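Methionine-binding protein (Coxiella burnetii, PDB 3TQW) binds methionine in the cleft between its two lobes and probably delivers it to an ABC transporter for uptake into the cell. Local coordinates at residues G12-L17 / N172-I177. Residues are numbered along the deposited sequence; the frame is centred on the assembly and turned at random.
Sequences GPETQL and NTNYAI. With MET (methionine), chain C.
Glu14 reaches across to Asn174 with an extended chain and lays its carboxylate beside the asparagine's first side-chain carbon, Glu14 OE2 lying 3.3 Å from Asn174 CB. The carboxylate and amide planes are turned 47° apart, and no direct hydrogen bond joins the two segments. What OE2 serves instead is the bound methionine, whose amino nitrogen N sits 2.8 Å from Glu14 OE2, a position where an acidic side chain can offset the ammonium charge. A water completes this close-knit end: it accepts from Asn174 N at 2.9 Å and from the methionine N at 2.9 Å, while its bond to Glu14 OE2 is weak. Asn174, with CG set between its backbone N and carbonyl carbon (chi1 71°), suits its place because an amide has two different ends: OD1, near the ligand's CA, is hydrogen-bonded to Tyr41 OH, and Asn174 ND2 lies over the centre of the Tyr175 ring. This is the ligand cleft of a two-lobed periplasmic binding protein of the NlpA family: helix 13-29 belongs to one lobe and helix 173-176 to the other, so the contact spans the cleft beside the methionine's amino group. Farther from the ligand the touch is looser and makes no polar bond. The Pro13 ring, fitting for the first turn of a helix because it needs no N-H there, places CD 3.6 Å from Asn174 O. Branched, partly exposed Ile177 offers the methyl CG2 to Pro13 CG at 3.9 Å, an apolar touch that Phe233 of helix 223-233 flanks by meeting both residues.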
loop_
_atom_site.group_PDB
_atom_site.type_symbol
_atom_site.label_atom_id
_atom_site.label_comp_id
_atom_site.label_asym_id
_atom_site.label_seq_id
_atom_site.Cartn_x
_atom_site.Cartn_y
_atom_site.Cartn_z
ATOM N N GLY A 12 -2.192 -12.145 -1.274
ATOM C CA GLY A 12 -0.908 -12.001 -0.608
ATOM C C GLY A 12 -1.093 -11.856 0.896
ATOM O O GLY A 12 -2.098 -12.318 1.444
ATOM N N PRO A 13 -0.131 -11.201 1.568
ATOM C CA PRO A 13 -0.089 -11.061 3.032
ATOM C C PRO A 13 -1.329 -10.378 3.604
ATOM O O PRO A 13 -1.774 -10.746 4.695
ATOM C CB PRO A 13 1.129 -10.160 3.277
ATOM C CG PRO A 13 1.893 -10.147 2.013
ATOM C CD PRO A 13 0.964 -10.475 0.901
ATOM N N GLU A 14 -1.868 -9.384 2.901
ATOM C CA GLU A 14 -3.050 -8.680 3.407
ATOM C C GLU A 14 -4.303 -9.553 3.372
ATOM O O GLU A 14 -5.224 -9.372 4.169
ATOM C CB GLU A 14 -3.270 -7.364 2.662
ATOM C CG GLU A 14 -2.131 -6.372 2.881
ATOM C CD GLU A 14 -2.271 -5.117 2.049
ATOM O OE1 GLU A 14 -3.340 -4.915 1.436
ATOM O OE2 GLU A 14 -1.303 -4.332 2.014
ATOM N N THR A 15 -4.339 -10.492 2.438
ATOM C CA THR A 15 -5.425 -11.456 2.392
ATOM C C THR A 15 -5.331 -12.396 3.590
ATOM O O THR A 15 -6.353 -12.781 4.157
ATOM C CB THR A 15 -5.427 -12.239 1.062
ATOM O OG1 THR A 15 -5.782 -11.343 -0.002
ATOM C CG2 THR A 15 -6.442 -13.382 1.101
ATOM N N GLN A 16 -4.109 -12.754 3.988
ATOM C CA GLN A 16 -3.925 -13.562 5.196
ATOM C C GLN A 16 -4.439 -12.807 6.411
ATOM O O GLN A 16 -5.103 -13.378 7.273
ATOM C CB GLN A 16 -2.455 -13.933 5.403
ATOM C CG GLN A 16 -1.902 -14.847 4.329
ATOM C CD GLN A 16 -0.451 -15.228 4.567
ATOM O OE1 GLN A 16 0.349 -15.245 3.638
ATOM N NE2 GLN A 16 -0.111 -15.548 5.812
ATOM N N LEU A 17 -4.126 -11.518 6.473
ATOM C CA LEU A 17 -4.606 -10.681 7.557
ATOM C C LEU A 17 -6.133 -10.701 7.572
ATOM O O LEU A 17 -6.759 -10.853 8.626
ATOM C CB LEU A 17 -4.083 -9.247 7.407
ATOM C CG LEU A 17 -4.461 -8.316 8.560
ATOM C CD1 LEU A 17 -3.702 -8.722 9.818
ATOM C CD2 LEU A 17 -4.176 -6.865 8.208
ATOM N N ASN A 172 5.910 -1.318 -2.529
ATOM C CA ASN A 172 4.856 -1.428 -1.519
ATOM C C ASN A 172 5.053 -2.710 -0.730
ATOM O O ASN A 172 5.368 -3.754 -1.295
ATOM C CB ASN A 172 3.464 -1.446 -2.152
ATOM C CG ASN A 172 3.145 -0.175 -2.919
ATOM O OD1 ASN A 172 2.517 0.742 -2.388
ATOM N ND2 ASN A 172 3.555 -0.125 -4.176
ATOM N N THR A 173 4.859 -2.630 0.575
ATOM C CA THR A 173 5.075 -3.775 1.447
ATOM C C THR A 173 4.293 -5.033 1.039
ATOM O O THR A 173 4.823 -6.139 1.123
ATOM C CB THR A 173 4.790 -3.394 2.910
ATOM O OG1 THR A 173 5.765 -2.426 3.329
ATOM C CG2 THR A 173 4.853 -4.625 3.820
ATOM N N ASN A 174 3.049 -4.880 0.584
ATOM C CA ASN A 174 2.276 -6.063 0.201
ATOM C C ASN A 174 2.938 -6.831 -0.945
ATOM O O ASN A 174 2.717 -8.030 -1.097
ATOM C CB ASN A 174 0.812 -5.721 -0.127
ATOM C CG ASN A 174 0.664 -4.962 -1.430
ATOM O OD1 ASN A 174 0.997 -3.782 -1.511
ATOM N ND2 ASN A 174 0.154 -5.633 -2.456
ATOM N N TYR A 175 3.760 -6.144 -1.737
ATOM C CA TYR A 175 4.472 -6.802 -2.835
ATOM C C TYR A 175 5.889 -7.228 -2.444
ATOM O O TYR A 175 6.403 -8.226 -2.946
ATOM C CB TYR A 175 4.499 -5.915 -4.089
ATOM C CG TYR A 175 3.154 -5.821 -4.783
ATOM C CD1 TYR A 175 2.453 -6.969 -5.140
ATOM C CD2 TYR A 175 2.577 -4.590 -5.059
ATOM C CE1 TYR A 175 1.218 -6.893 -5.765
ATOM C CE2 TYR A 175 1.338 -4.499 -5.689
ATOM C CZ TYR A 175 0.667 -5.653 -6.035
ATOM O OH TYR A 175 -0.561 -5.565 -6.648
ATOM N N ALA A 176 6.513 -6.473 -1.546
ATOM C CA ALA A 176 7.852 -6.809 -1.075
ATOM C C ALA A 176 7.875 -8.142 -0.325
ATOM O O ALA A 176 8.761 -8.971 -0.535
ATOM C CB ALA A 176 8.398 -5.700 -0.193
ATOM N N ILE A 177 6.897 -8.348 0.547
ATOM C CA ILE A 177 6.907 -9.522 1.414
ATOM C C ILE A 177 6.871 -10.847 0.655
ATOM O O ILE A 177 7.702 -11.713 0.903
ATOM C CB ILE A 177 5.817 -9.444 2.499
ATOM C CG1 ILE A 177 6.261 -8.445 3.577
ATOM C CG2 ILE A 177 5.558 -10.817 3.109
ATOM C CD1 ILE A 177 5.194 -8.118 4.595
HETATM N N MET C . -1.064 -1.784 0.792
HETATM C CA MET C . -0.478 -0.767 -0.091
HETATM C C MET C . 0.421 0.155 0.728
HETATM O O MET C . 0.089 0.481 1.866
HETATM C CB MET C . -1.592 0.037 -0.775
HETATM C CG MET C . -1.128 1.105 -1.771
HETATM S SD MET C . -2.521 1.991 -2.516
HETATM C CE MET C . -3.260 0.656 -3.455
HETATM O OXT MET C . 1.488 0.591 0.288
HETATM O O HOH W 1 1.608 -2.575 1.670
#